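Local coordinates for fervidolysin (Fervidobacterium pennivorans, PDB 1R6V), which degrades keratin into peptides as a calcium-binding, subtilisin-like serine protease, allowing its bacterium to grow on native feathers, at residues Ala200-Ala205 with Leu348-Gly353; Gly344-Ser349 with Tyr374-Gly379; Val290-Ala295 with Ile314-Leu319; Val263-Trp268 with Ala383-Thr388. The protein carries 1 engineered substitution. All blocks are in the same frame, centred on the assembly; numbering follows the deposited sequence.

All four contacts are buried in the subtilisin-like catalytic domain, and none is a surface contact, although interaction 2 includes the partly exposed Val345 and Gln378. Interactions 1 and 2 share strand 347-350: its backbone pairs with strand 374-378, while two of its hydroxyls hold helix 200-209, and His203 of interaction 1 bonds to Asp375 O of interaction 2. Interactions 3 and 4 lie nearer the centre of the chain, on neighbouring strands of the central sheet, their centres about 6 Å apart. Chemistry follows place: parallel backbone bonds and aliphatic packing in interaction 3, antiparallel pairing with a bulge in interaction 2, and, where helices meet strands, two hydroxyl-to-carbonyl bonds in interaction 1 and one amide-to-hydroxyl bond in interaction 4.

Interaction 1 (Ala200-Ala205 with Leu348-Gly353); sequences AGTHVA and LSTVPG. Engineered in segment 200-205: Ala200 (natural residue His).
Two hydroxyls of strand 348-350 reach carbonyls in the first turn of helix 200-205. Ser349 OG gives its proton to His203 O at 2.8 Å, in the carbonyl plane and on a lone pair. Thr350 OG1 bonds to Thr202 O, also at 2.8 Å, but comes from above the carbonyl plane, 45° out of it. The short axes of helix 200-205 and strand 348-350 cross at 112°.

The His203 ring carries the aromatic contact. With CG anti to the backbone N (chi1 -161°), the ring comes under Ser349 CB, which sits over the centre of one face, 3.3 Å from the ring centroid, as a CH-pi contact. Val351 CG1 meets the ring edge in plane, 3.9 Å from His203 CD2. The imidazole also stacks with Tyr377, and its NE2 bonds to Asp375 O.

A close CA-H...O contact joins His203 CA to Thr350 O at 2.9 Å. Farther along, Thr202 CB packs on Pro352 CD at 3.8 Å, while Thr202 OG1 turns to Asp166 N.

This helix starts at Ala200, an engineered replacement of the histidine inferred to belong to the charge relay. The contact thus ties the first turn of the helix to strand 347-350, close to a position inferred to be catalytic: Ser349 acts twice, its hydroxyl binding the backbone of His203 and its CB covering one face of the ring, and the imidazole is probably held against rotation by bond and stack together.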
loop_
_atom_site.group_PDB
_atom_site.type_symbol
_atom_site.label_atom_id
_atom_site.label_comp_id
_atom_site.label_asym_id
_atom_site.label_seq_id
_atom_site.Cartn_x
_atom_site.Cartn_y
_atom_site.Cartn_z
ATOM N N ALA A 200 -14.617 -18.359 0.755
ATOM C CA ALA A 200 -14.416 -17.359 -0.295
ATOM C C ALA A 200 -13.503 -17.735 -1.446
ATOM O O ALA A 200 -13.898 -17.626 -2.599
ATOM C CB ALA A 200 -13.946 -16.053 0.313
ATOM N N GLY A 201 -12.290 -18.173 -1.136
ATOM C CA GLY A 201 -11.344 -18.523 -2.197
ATOM C C GLY A 201 -11.836 -19.574 -3.178
ATOM O O GLY A 201 -11.529 -19.549 -4.373
ATOM N N THR A 202 -12.602 -20.535 -2.676
ATOM C CA THR A 202 -13.136 -21.587 -3.545
ATOM C C THR A 202 -14.203 -21.022 -4.480
ATOM O O THR A 202 -14.290 -21.409 -5.646
ATOM C CB THR A 202 -13.771 -22.707 -2.714
ATOM O OG1 THR A 202 -12.781 -23.243 -1.830
ATOM C CG2 THR A 202 -14.287 -23.830 -3.603
ATOM N N HIS A 203 -15.025 -20.116 -3.952
ATOM C CA HIS A 203 -16.065 -19.481 -4.759
ATOM C C HIS A 203 -15.356 -18.681 -5.867
ATOM O O HIS A 203 -15.733 -18.734 -7.040
ATOM C CB HIS A 203 -16.934 -18.588 -3.858
ATOM C CG HIS A 203 -18.264 -18.239 -4.446
ATOM N ND1 HIS A 203 -18.448 -17.158 -5.280
ATOM C CD2 HIS A 203 -19.476 -18.840 -4.334
ATOM C CE1 HIS A 203 -19.712 -17.104 -5.656
ATOM N NE2 HIS A 203 -20.361 -18.115 -5.096
ATOM N N VAL A 204 -14.307 -17.966 -5.487
ATOM C CA VAL A 204 -13.500 -17.189 -6.428
ATOM C C VAL A 204 -12.921 -18.099 -7.512
ATOM O O VAL A 204 -13.018 -17.808 -8.709
ATOM C CB VAL A 204 -12.319 -16.514 -5.687
ATOM C CG1 VAL A 204 -11.334 -15.904 -6.693
ATOM C CG2 VAL A 204 -12.853 -15.448 -4.727
ATOM N N ALA A 205 -12.305 -19.194 -7.083
ATOM C CA ALA A 205 -11.698 -20.143 -8.004
ATOM C C ALA A 205 -12.694 -20.678 -9.037
ATOM O O ALA A 205 -12.367 -20.793 -10.210
ATOM C CB ALA A 205 -11.069 -21.310 -7.222
ATOM N N LEU A 348 -23.444 -17.675 -8.737
ATOM C CA LEU A 348 -23.403 -19.078 -8.376
ATOM C C LEU A 348 -22.006 -19.634 -8.633
ATOM O O LEU A 348 -21.479 -19.481 -9.726
ATOM C CB LEU A 348 -24.421 -19.860 -9.216
ATOM C CG LEU A 348 -24.436 -21.370 -8.955
ATOM C CD1 LEU A 348 -24.818 -21.621 -7.488
ATOM C CD2 LEU A 348 -25.452 -22.055 -9.895
ATOM N N SER A 349 -21.415 -20.256 -7.614
ATOM C CA SER A 349 -20.092 -20.851 -7.761
ATOM C C SER A 349 -19.838 -21.948 -6.739
ATOM O O SER A 349 -20.678 -22.242 -5.882
ATOM C CB SER A 349 -19.003 -19.796 -7.649
ATOM O OG SER A 349 -17.752 -20.350 -8.089
ATOM N N THR A 350 -18.658 -22.543 -6.855
ATOM C CA THR A 350 -18.200 -23.623 -5.996
ATOM C C THR A 350 -17.869 -23.179 -4.567
ATOM O O THR A 350 -17.301 -22.110 -4.366
ATOM C CB THR A 350 -16.917 -24.251 -6.599
ATOM O OG1 THR A 350 -16.010 -23.204 -6.981
ATOM C CG2 THR A 350 -17.239 -25.064 -7.842
ATOM N N VAL A 351 -18.267 -23.974 -3.572
ATOM C CA VAL A 351 -17.889 -23.679 -2.192
ATOM C C VAL A 351 -17.360 -25.000 -1.641
ATOM O O VAL A 351 -17.662 -26.071 -2.178
ATOM C CB VAL A 351 -19.054 -23.131 -1.290
ATOM C CG1 VAL A 351 -19.541 -21.787 -1.832
ATOM C CG2 VAL A 351 -20.195 -24.142 -1.173
ATOM N N PRO A 352 -16.536 -24.944 -0.590
ATOM C CA PRO A 352 -15.992 -26.184 -0.024
ATOM C C PRO A 352 -17.091 -27.139 0.421
ATOM O O PRO A 352 -18.149 -26.707 0.873
ATOM C CB PRO A 352 -15.136 -25.690 1.141
ATOM C CG PRO A 352 -15.738 -24.355 1.479
ATOM C CD PRO A 352 -16.045 -23.769 0.147
ATOM N N GLY A 353 -16.838 -28.435 0.279
ATOM C CA GLY A 353 -17.825 -29.430 0.676
ATOM C C GLY A 353 -18.060 -29.495 2.180
ATOM O O GLY A 353 -17.273 -28.978 2.961
#

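Interaction 2 (Gly344-Ser349 with Tyr374-Gly379); sequences GVTILS and YDYYQG
Tyr374 opens the antiparallel pairing with its CB 3.8 Å from Leu348 CD1; its hydroxyl goes to Asp171, a calcium ligand. Asp375 and Ser349 form a hydrogen-bonded pair: Asp375 N bonds to Ser349 O, and Ser349 N returns to Asp375 O. Asp375 OD1 also takes the N-H of Tyr376 on its anti side. Tyr376 faces Leu348 in the next, non-hydrogen-bonded pair. Leu348 CG stands anti to the backbone N (chi1 178°), and CD1 lies over the middle of the phenol ring, 3.7 Å from its centroid, a CH-pi contact. Tyr377 pairs with Ile347 through two bonds, Ile347 N to Tyr377 O at 2.9 Å and Tyr377 N to Ile347 O at 3.0 Å. Because Thr346 and Ile347 both face Tyr377, a G1 beta bulge interrupts the ladder here. Past it, Gln378 runs alongside Val345, its OE1 3.9 Å from Val345 CG1. Gly379 N closes the series on Gly344 O at 2.8 Å. Strand 374-378 is the middle of a three-stranded antiparallel sheet, with 347-350 on one edge and 104-105 on the other; Ile347 and Tyr377 pack on Met382 of helix 380-397.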
loop_
_atom_site.group_PDB
_atom_site.type_symbol
_atom_site.label_atom_id
_atom_site.label_comp_id
_atom_site.label_asym_id
_atom_site.label_seq_id
_atom_site.Cartn_x
_atom_site.Cartn_y
_atom_site.Cartn_z
ATOM N N GLY A 344 -21.676 -8.975 -9.792
ATOM C CA GLY A 344 -21.301 -9.202 -8.408
ATOM C C GLY A 344 -22.482 -9.441 -7.480
ATOM O O GLY A 344 -22.382 -9.239 -6.266
ATOM N N VAL A 345 -23.598 -9.858 -8.053
ATOM C CA VAL A 345 -24.794 -10.150 -7.263
ATOM C C VAL A 345 -25.381 -11.448 -7.807
ATOM O O VAL A 345 -25.414 -11.651 -9.009
ATOM C CB VAL A 345 -25.823 -8.981 -7.356
ATOM C CG1 VAL A 345 -27.013 -9.269 -6.467
ATOM C CG2 VAL A 345 -25.171 -7.670 -6.922
ATOM N N THR A 346 -25.804 -12.354 -6.923
ATOM C CA THR A 346 -26.383 -13.627 -7.343
ATOM C C THR A 346 -25.424 -14.411 -8.243
ATOM O O THR A 346 -25.783 -14.871 -9.326
ATOM C CB THR A 346 -27.737 -13.398 -8.070
ATOM O OG1 THR A 346 -28.507 -12.448 -7.322
ATOM C CG2 THR A 346 -28.533 -14.707 -8.160
ATOM N N ILE A 347 -24.194 -14.560 -7.766
ATOM C CA ILE A 347 -23.169 -15.290 -8.493
ATOM C C ILE A 347 -23.050 -16.702 -7.922
ATOM O O ILE A 347 -22.584 -16.897 -6.787
ATOM C CB ILE A 347 -21.792 -14.601 -8.376
ATOM C CG1 ILE A 347 -21.875 -13.149 -8.870
ATOM C CG2 ILE A 347 -20.743 -15.404 -9.160
ATOM C CD1 ILE A 347 -22.419 -12.985 -10.288
ATOM N N LEU A 348 -23.444 -17.675 -8.737
ATOM C CA LEU A 348 -23.403 -19.078 -8.376
ATOM C C LEU A 348 -22.006 -19.634 -8.633
ATOM O O LEU A 348 -21.479 -19.481 -9.726
ATOM C CB LEU A 348 -24.421 -19.860 -9.216
ATOM C CG LEU A 348 -24.436 -21.370 -8.955
ATOM C CD1 LEU A 348 -24.818 -21.621 -7.488
ATOM C CD2 LEU A 348 -25.452 -22.055 -9.895
ATOM N N SER A 349 -21.415 -20.256 -7.614
ATOM C CA SER A 349 -20.092 -20.851 -7.761
ATOM C C SER A 349 -19.838 -21.948 -6.739
ATOM O O SER A 349 -20.678 -22.242 -5.882
ATOM C CB SER A 349 -19.003 -19.796 -7.649
ATOM O OG SER A 349 -17.752 -20.350 -8.089
ATOM N N TYR A 374 -22.446 -25.879 -3.908
ATOM C CA TYR A 374 -22.440 -24.558 -4.532
ATOM C C TYR A 374 -23.253 -23.583 -3.715
ATOM O O TYR A 374 -24.064 -23.988 -2.891
ATOM C CB TYR A 374 -23.091 -24.631 -5.918
ATOM C CG TYR A 374 -22.383 -25.550 -6.873
ATOM C CD1 TYR A 374 -22.559 -26.932 -6.812
ATOM C CD2 TYR A 374 -21.480 -25.034 -7.803
ATOM C CE1 TYR A 374 -21.842 -27.779 -7.645
ATOM C CE2 TYR A 374 -20.761 -25.863 -8.638
ATOM C CZ TYR A 374 -20.938 -27.234 -8.555
ATOM O OH TYR A 374 -20.187 -28.049 -9.358
ATOM N N ASP A 375 -23.038 -22.296 -3.953
ATOM C CA ASP A 375 -23.829 -21.281 -3.271
ATOM C C ASP A 375 -23.808 -20.007 -4.085
ATOM O O ASP A 375 -22.918 -19.792 -4.922
ATOM C CB ASP A 375 -23.319 -20.989 -1.844
ATOM C CG ASP A 375 -24.458 -20.632 -0.885
ATOM O OD1 ASP A 375 -25.563 -20.306 -1.384
ATOM O OD2 ASP A 375 -24.242 -20.674 0.356
ATOM N N TYR A 376 -24.794 -19.164 -3.826
ATOM C CA TYR A 376 -24.938 -17.882 -4.505
ATOM C C TYR A 376 -24.437 -16.774 -3.579
ATOM O O TYR A 376 -24.946 -16.609 -2.474
ATOM C CB TYR A 376 -26.410 -17.598 -4.844
ATOM C CG TYR A 376 -27.086 -18.650 -5.691
ATOM C CD1 TYR A 376 -27.569 -19.813 -5.107
ATOM C CD2 TYR A 376 -27.245 -18.484 -7.066
ATOM C CE1 TYR A 376 -28.195 -20.788 -5.854
ATOM C CE2 TYR A 376 -27.880 -19.473 -7.835
ATOM C CZ TYR A 376 -28.347 -20.619 -7.208
ATOM O OH TYR A 376 -28.957 -21.623 -7.919
ATOM N N TYR A 377 -23.459 -16.006 -4.046
ATOM C CA TYR A 377 -22.893 -14.920 -3.260
ATOM C C TYR A 377 -23.065 -13.573 -3.954
ATOM O O TYR A 377 -23.333 -13.492 -5.158
ATOM C CB TYR A 377 -21.384 -15.123 -3.052
ATOM C CG TYR A 377 -20.976 -16.226 -2.101
ATOM C CD1 TYR A 377 -21.918 -16.951 -1.373
ATOM C CD2 TYR A 377 -19.628 -16.518 -1.913
ATOM C CE1 TYR A 377 -21.527 -17.948 -0.467
ATOM C CE2 TYR A 377 -19.220 -17.509 -1.023
ATOM C CZ TYR A 377 -20.169 -18.221 -0.302
ATOM O OH TYR A 377 -19.765 -19.212 0.577
ATOM N N GLN A 378 -22.870 -12.517 -3.176
ATOM C CA GLN A 378 -22.929 -11.161 -3.684
ATOM C C GLN A 378 -21.776 -10.406 -3.037
ATOM O O GLN A 378 -21.356 -10.733 -1.927
ATOM C CB GLN A 378 -24.267 -10.533 -3.305
ATOM C CG GLN A 378 -24.310 -9.038 -3.311
ATOM C CD GLN A 378 -25.433 -8.520 -2.411
ATOM O OE1 GLN A 378 -26.601 -8.807 -2.642
ATOM N NE2 GLN A 378 -25.074 -7.762 -1.379
ATOM N N GLY A 379 -21.241 -9.420 -3.745
ATOM C CA GLY A 379 -20.166 -8.630 -3.187
ATOM C C GLY A 379 -19.140 -8.262 -4.231
ATOM O O GLY A 379 -19.106 -8.848 -5.316
#

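Interaction 3 (Val290-Ala295 with Ile314-Leu319); sequences VMVVSA and IQVAAL
Val292 CG1 and Val316 CG2 meet at 3.7 Å because Val292 CG1 lies anti to its own backbone N (chi1 179°) and Val316 CG2 lies anti to its own carbonyl carbon. The pair crosses on the face that also carries Ser294, and Val290 CG1 touches Ile314 CD1 at 3.6 Å. On the other side of the sheet, the chain of Gln315 (chi1 -175°), extended beyond CG, lays its amide against Ala295, NE2 standing 3.3 Å from the methyl CB. That NE2 also has a weak hydrogen bond to Ser335 OG. An alanine in place of Gln315 would lose this amide, which is likely to leave the Ala295 methyl less covered and Ser335 without its weak partner.

The strands run parallel with Val292 opposite Ile314 and Val293 opposite Gln315. Ile314 N bonds to Met291 O at 2.9 Å and Val293 N to Ile314 O at 2.9 Å, followed by Val316 N to Val293 O, the usual parallel ladder.

Both strands belong to the central sheet of the subtilisin fold: 290-294 lies between 263-269 and 314-322, and the latter also pairs with 338-343. Helix 380-397 covers the valine face, where Val292 touches Thr388 and Val316 touches Ala383 and Val387.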
loop_
_atom_site.group_PDB
_atom_site.type_symbol
_atom_site.label_atom_id
_atom_site.label_comp_id
_atom_site.label_asym_id
_atom_site.label_seq_id
_atom_site.Cartn_x
_atom_site.Cartn_y
_atom_site.Cartn_z
ATOM N N VAL A 290 -0.541 -9.045 -13.698
ATOM C CA VAL A 290 -1.682 -8.143 -13.562
ATOM C C VAL A 290 -2.273 -8.360 -12.183
ATOM O O VAL A 290 -2.412 -9.497 -11.753
ATOM C CB VAL A 290 -2.747 -8.451 -14.644
ATOM C CG1 VAL A 290 -4.024 -7.614 -14.414
ATOM C CG2 VAL A 290 -2.154 -8.122 -16.010
ATOM N N MET A 291 -2.602 -7.271 -11.492
ATOM C CA MET A 291 -3.156 -7.367 -10.146
ATOM C C MET A 291 -4.572 -6.797 -10.129
ATOM O O MET A 291 -4.742 -5.597 -10.279
ATOM C CB MET A 291 -2.253 -6.602 -9.163
ATOM C CG MET A 291 -0.816 -7.192 -9.063
ATOM S SD MET A 291 -0.594 -8.867 -8.336
ATOM C CE MET A 291 0.206 -8.455 -6.694
ATOM N N VAL A 292 -5.558 -7.682 -9.956
ATOM C CA VAL A 292 -6.982 -7.325 -9.914
ATOM C C VAL A 292 -7.372 -7.246 -8.437
ATOM O O VAL A 292 -7.128 -8.189 -7.675
ATOM C CB VAL A 292 -7.835 -8.405 -10.639
ATOM C CG1 VAL A 292 -9.322 -8.035 -10.577
ATOM C CG2 VAL A 292 -7.381 -8.515 -12.123
ATOM N N VAL A 293 -7.947 -6.122 -8.034
ATOM C CA VAL A 293 -8.332 -5.929 -6.632
ATOM C C VAL A 293 -9.758 -5.433 -6.556
ATOM O O VAL A 293 -10.157 -4.519 -7.291
ATOM C CB VAL A 293 -7.428 -4.886 -5.944
ATOM C CG1 VAL A 293 -7.780 -4.769 -4.454
ATOM C CG2 VAL A 293 -5.980 -5.270 -6.135
ATOM N N SER A 294 -10.536 -6.016 -5.658
ATOM C CA SER A 294 -11.909 -5.565 -5.550
ATOM C C SER A 294 -11.958 -4.180 -4.889
ATOM O O SER A 294 -11.121 -3.836 -4.039
ATOM C CB SER A 294 -12.719 -6.562 -4.725
ATOM O OG SER A 294 -12.321 -6.440 -3.381
ATOM N N ALA A 295 -12.927 -3.372 -5.313
ATOM C CA ALA A 295 -13.145 -2.042 -4.738
ATOM C C ALA A 295 -13.646 -2.275 -3.307
ATOM O O ALA A 295 -14.039 -3.385 -2.965
ATOM C CB ALA A 295 -14.216 -1.293 -5.540
ATOM N N ILE A 314 -5.889 -3.073 -11.109
ATOM C CA ILE A 314 -7.167 -2.957 -11.804
ATOM C C ILE A 314 -8.213 -3.097 -10.698
ATOM O O ILE A 314 -8.449 -4.199 -10.197
ATOM C CB ILE A 314 -7.382 -4.089 -12.816
ATOM C CG1 ILE A 314 -6.291 -4.050 -13.894
ATOM C CG2 ILE A 314 -8.761 -3.962 -13.443
ATOM C CD1 ILE A 314 -6.483 -5.087 -15.015
ATOM N N GLN A 315 -8.830 -1.985 -10.308
ATOM C CA GLN A 315 -9.834 -2.021 -9.237
ATOM C C GLN A 315 -11.212 -2.314 -9.834
ATOM O O GLN A 315 -11.608 -1.701 -10.819
ATOM C CB GLN A 315 -9.835 -0.695 -8.474
ATOM C CG GLN A 315 -10.771 -0.703 -7.278
ATOM C CD GLN A 315 -10.690 0.578 -6.452
ATOM O OE1 GLN A 315 -9.691 1.296 -6.489
ATOM N NE2 GLN A 315 -11.741 0.855 -5.692
ATOM N N VAL A 316 -11.939 -3.250 -9.226
ATOM C CA VAL A 316 -13.217 -3.699 -9.760
ATOM C C VAL A 316 -14.435 -3.449 -8.885
ATOM O O VAL A 316 -14.432 -3.777 -7.700
ATOM C CB VAL A 316 -13.138 -5.218 -10.040
ATOM C CG1 VAL A 316 -14.435 -5.744 -10.625
ATOM C CG2 VAL A 316 -11.958 -5.505 -10.957
ATOM N N ALA A 317 -15.477 -2.878 -9.480
ATOM C CA ALA A 317 -16.715 -2.618 -8.755
ATOM C C ALA A 317 -17.724 -3.729 -9.004
ATOM O O ALA A 317 -17.678 -4.416 -10.022
ATOM C CB ALA A 317 -17.300 -1.289 -9.194
ATOM N N ALA A 318 -18.660 -3.891 -8.073
ATOM C CA ALA A 318 -19.694 -4.915 -8.197
ATOM C C ALA A 318 -20.927 -4.352 -8.905
ATOM O O ALA A 318 -21.403 -3.268 -8.556
ATOM C CB ALA A 318 -20.080 -5.412 -6.817
ATOM N N LEU A 319 -21.427 -5.089 -9.892
ATOM C CA LEU A 319 -22.615 -4.671 -10.634
ATOM C C LEU A 319 -23.787 -5.615 -10.395
ATOM O O LEU A 319 -23.627 -6.828 -10.265
ATOM C CB LEU A 319 -22.319 -4.620 -12.140
ATOM C CG LEU A 319 -21.237 -3.641 -12.600
ATOM C CD1 LEU A 319 -21.103 -3.709 -14.125
ATOM C CD2 LEU A 319 -21.632 -2.213 -12.172
#

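Interaction 4 (Val263-Trp268 with Ala383-Thr388); sequences VMNHSW and AAPHVT
Asn265 reaches from strand 263-266 of the central parallel sheet of the subtilisin fold to Thr388 on helix 380-397, which covers that sheet. The short axes of strand and helix are nearly antiparallel and come within 8.4 Å of each other.

From CB outward, Asn265 first meets Thr388: its CB lies 3.4 Å from Thr388 OG1 and 4.0 Å from Thr388 CG2. CG anti to the backbone N (chi1 -179°) carries the amide to Thr388, CG standing 3.6 Å from the same hydroxyl oxygen. OD1 packs against Val204 CG1 of helix 200-209. ND2 does the polar work. It donates to Thr388 OG1 at 2.8 Å in a nearly straight bond of 172°, the oxygen only 2° out of the amide plane.

Val263 CG2 touches Thr388 CG2; further along the strand, near Ser381, which is inferred to belong to the charge relay, Ser267 OG packs 3.9 Å from Ala384 CB. A valine in place of Thr388 lacks the hydroxyl and is likely to leave the buried ND2 of Asn265 without this acceptor.

Beyond its bond to the hydroxyl, the same amide nitrogen packs by Ala384 CB and by the proline ring, where Pro385 CD stands 3.7 Å from Asn265 ND2.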
loop_
_atom_site.group_PDB
_atom_site.type_symbol
_atom_site.label_atom_id
_atom_site.label_comp_id
_atom_site.label_asym_id
_atom_site.label_seq_id
_atom_site.Cartn_x
_atom_site.Cartn_y
_atom_site.Cartn_z
ATOM N N VAL A 263 -1.616 -13.362 -13.409
ATOM C CA VAL A 263 -2.641 -12.448 -12.914
ATOM C C VAL A 263 -3.017 -12.956 -11.518
ATOM O O VAL A 263 -2.955 -14.160 -11.252
ATOM C CB VAL A 263 -3.893 -12.385 -13.857
ATOM C CG1 VAL A 263 -4.459 -13.786 -14.093
ATOM C CG2 VAL A 263 -4.952 -11.465 -13.252
ATOM N N MET A 264 -3.324 -12.032 -10.607
ATOM C CA MET A 264 -3.723 -12.392 -9.233
ATOM C C MET A 264 -5.038 -11.722 -8.897
ATOM O O MET A 264 -5.287 -10.601 -9.326
ATOM C CB MET A 264 -2.693 -11.904 -8.205
ATOM C CG MET A 264 -1.259 -12.376 -8.487
ATOM S SD MET A 264 -0.194 -12.342 -6.969
ATOM C CE MET A 264 1.464 -12.292 -7.757
ATOM N N ASN A 265 -5.856 -12.406 -8.101
ATOM C CA ASN A 265 -7.152 -11.876 -7.686
ATOM C C ASN A 265 -7.064 -11.555 -6.188
ATOM O O ASN A 265 -6.666 -12.409 -5.403
ATOM C CB ASN A 265 -8.248 -12.916 -7.947
ATOM C CG ASN A 265 -9.629 -12.401 -7.561
ATOM O OD1 ASN A 265 -10.072 -12.549 -6.410
ATOM N ND2 ASN A 265 -10.298 -11.763 -8.513
ATOM N N HIS A 266 -7.390 -10.318 -5.818
ATOM C CA HIS A 266 -7.346 -9.859 -4.418
ATOM C C HIS A 266 -8.657 -9.217 -3.977
ATOM O O HIS A 266 -9.146 -8.307 -4.650
ATOM C CB HIS A 266 -6.297 -8.759 -4.224
ATOM C CG HIS A 266 -4.906 -9.155 -4.597
ATOM N ND1 HIS A 266 -4.019 -9.714 -3.694
ATOM C CD2 HIS A 266 -4.248 -9.068 -5.777
ATOM C CE1 HIS A 266 -2.873 -9.957 -4.314
ATOM N NE2 HIS A 266 -2.988 -9.573 -5.577
ATOM N N SER A 267 -9.215 -9.654 -2.855
ATOM C CA SER A 267 -10.422 -9.003 -2.347
ATOM C C SER A 267 -10.267 -8.864 -0.843
ATOM O O SER A 267 -10.991 -9.485 -0.056
ATOM C CB SER A 267 -11.673 -9.804 -2.695
ATOM O OG SER A 267 -11.920 -9.707 -4.095
ATOM N N TRP A 268 -9.290 -8.052 -0.461
ATOM C CA TRP A 268 -8.973 -7.776 0.932
ATOM C C TRP A 268 -8.343 -6.398 1.025
ATOM O O TRP A 268 -7.970 -5.799 0.013
ATOM C CB TRP A 268 -7.990 -8.822 1.464
ATOM C CG TRP A 268 -6.690 -8.902 0.649
ATOM C CD1 TRP A 268 -6.492 -9.585 -0.524
ATOM C CD2 TRP A 268 -5.448 -8.249 0.947
ATOM N NE1 TRP A 268 -5.190 -9.395 -0.971
ATOM C CE2 TRP A 268 -4.538 -8.578 -0.089
ATOM C CE3 TRP A 268 -5.012 -7.412 1.989
ATOM C CZ2 TRP A 268 -3.225 -8.103 -0.112
ATOM C CZ3 TRP A 268 -3.708 -6.944 1.965
ATOM C CH2 TRP A 268 -2.828 -7.291 0.919
ATOM N N ALA A 383 -17.315 -9.897 -7.961
ATOM C CA ALA A 383 -17.111 -9.191 -9.227
ATOM C C ALA A 383 -15.670 -9.327 -9.713
ATOM O O ALA A 383 -15.409 -9.607 -10.887
ATOM C CB ALA A 383 -17.455 -7.701 -9.052
ATOM N N ALA A 384 -14.726 -9.123 -8.807
ATOM C CA ALA A 384 -13.319 -9.204 -9.194
ATOM C C ALA A 384 -12.930 -10.483 -9.944
ATOM O O ALA A 384 -12.198 -10.421 -10.926
ATOM C CB ALA A 384 -12.413 -9.003 -7.947
ATOM N N PRO A 385 -13.387 -11.661 -9.488
ATOM C CA PRO A 385 -13.019 -12.883 -10.205
ATOM C C PRO A 385 -13.482 -12.903 -11.659
ATOM O O PRO A 385 -12.872 -13.571 -12.495
ATOM C CB PRO A 385 -13.655 -14.005 -9.378
ATOM C CG PRO A 385 -14.627 -13.314 -8.477
ATOM C CD PRO A 385 -14.028 -11.980 -8.196
ATOM N N HIS A 386 -14.552 -12.183 -11.972
ATOM C CA HIS A 386 -14.986 -12.157 -13.370
ATOM C C HIS A 386 -13.917 -11.431 -14.171
ATOM O O HIS A 386 -13.588 -11.838 -15.286
ATOM C CB HIS A 386 -16.313 -11.424 -13.522
ATOM C CG HIS A 386 -17.491 -12.210 -13.042
ATOM N ND1 HIS A 386 -18.239 -13.026 -13.872
ATOM C CD2 HIS A 386 -18.026 -12.346 -11.807
ATOM C CE1 HIS A 386 -19.176 -13.628 -13.163
ATOM N NE2 HIS A 386 -19.066 -13.234 -11.903
ATOM N N VAL A 387 -13.389 -10.343 -13.613
ATOM C CA VAL A 387 -12.353 -9.585 -14.307
ATOM C C VAL A 387 -11.052 -10.391 -14.356
ATOM O O VAL A 387 -10.372 -10.413 -15.377
ATOM C CB VAL A 387 -12.103 -8.219 -13.630
ATOM C CG1 VAL A 387 -10.875 -7.535 -14.250
ATOM C CG2 VAL A 387 -13.325 -7.328 -13.821
ATOM N N THR A 388 -10.701 -11.059 -13.266
ATOM C CA THR A 388 -9.482 -11.865 -13.285
ATOM C C THR A 388 -9.595 -12.929 -14.380
ATOM O O THR A 388 -8.624 -13.224 -15.094
ATOM C CB THR A 388 -9.233 -12.513 -11.896
ATOM O OG1 THR A 388 -8.953 -11.471 -10.953
ATOM C CG2 THR A 388 -8.041 -13.454 -11.921
#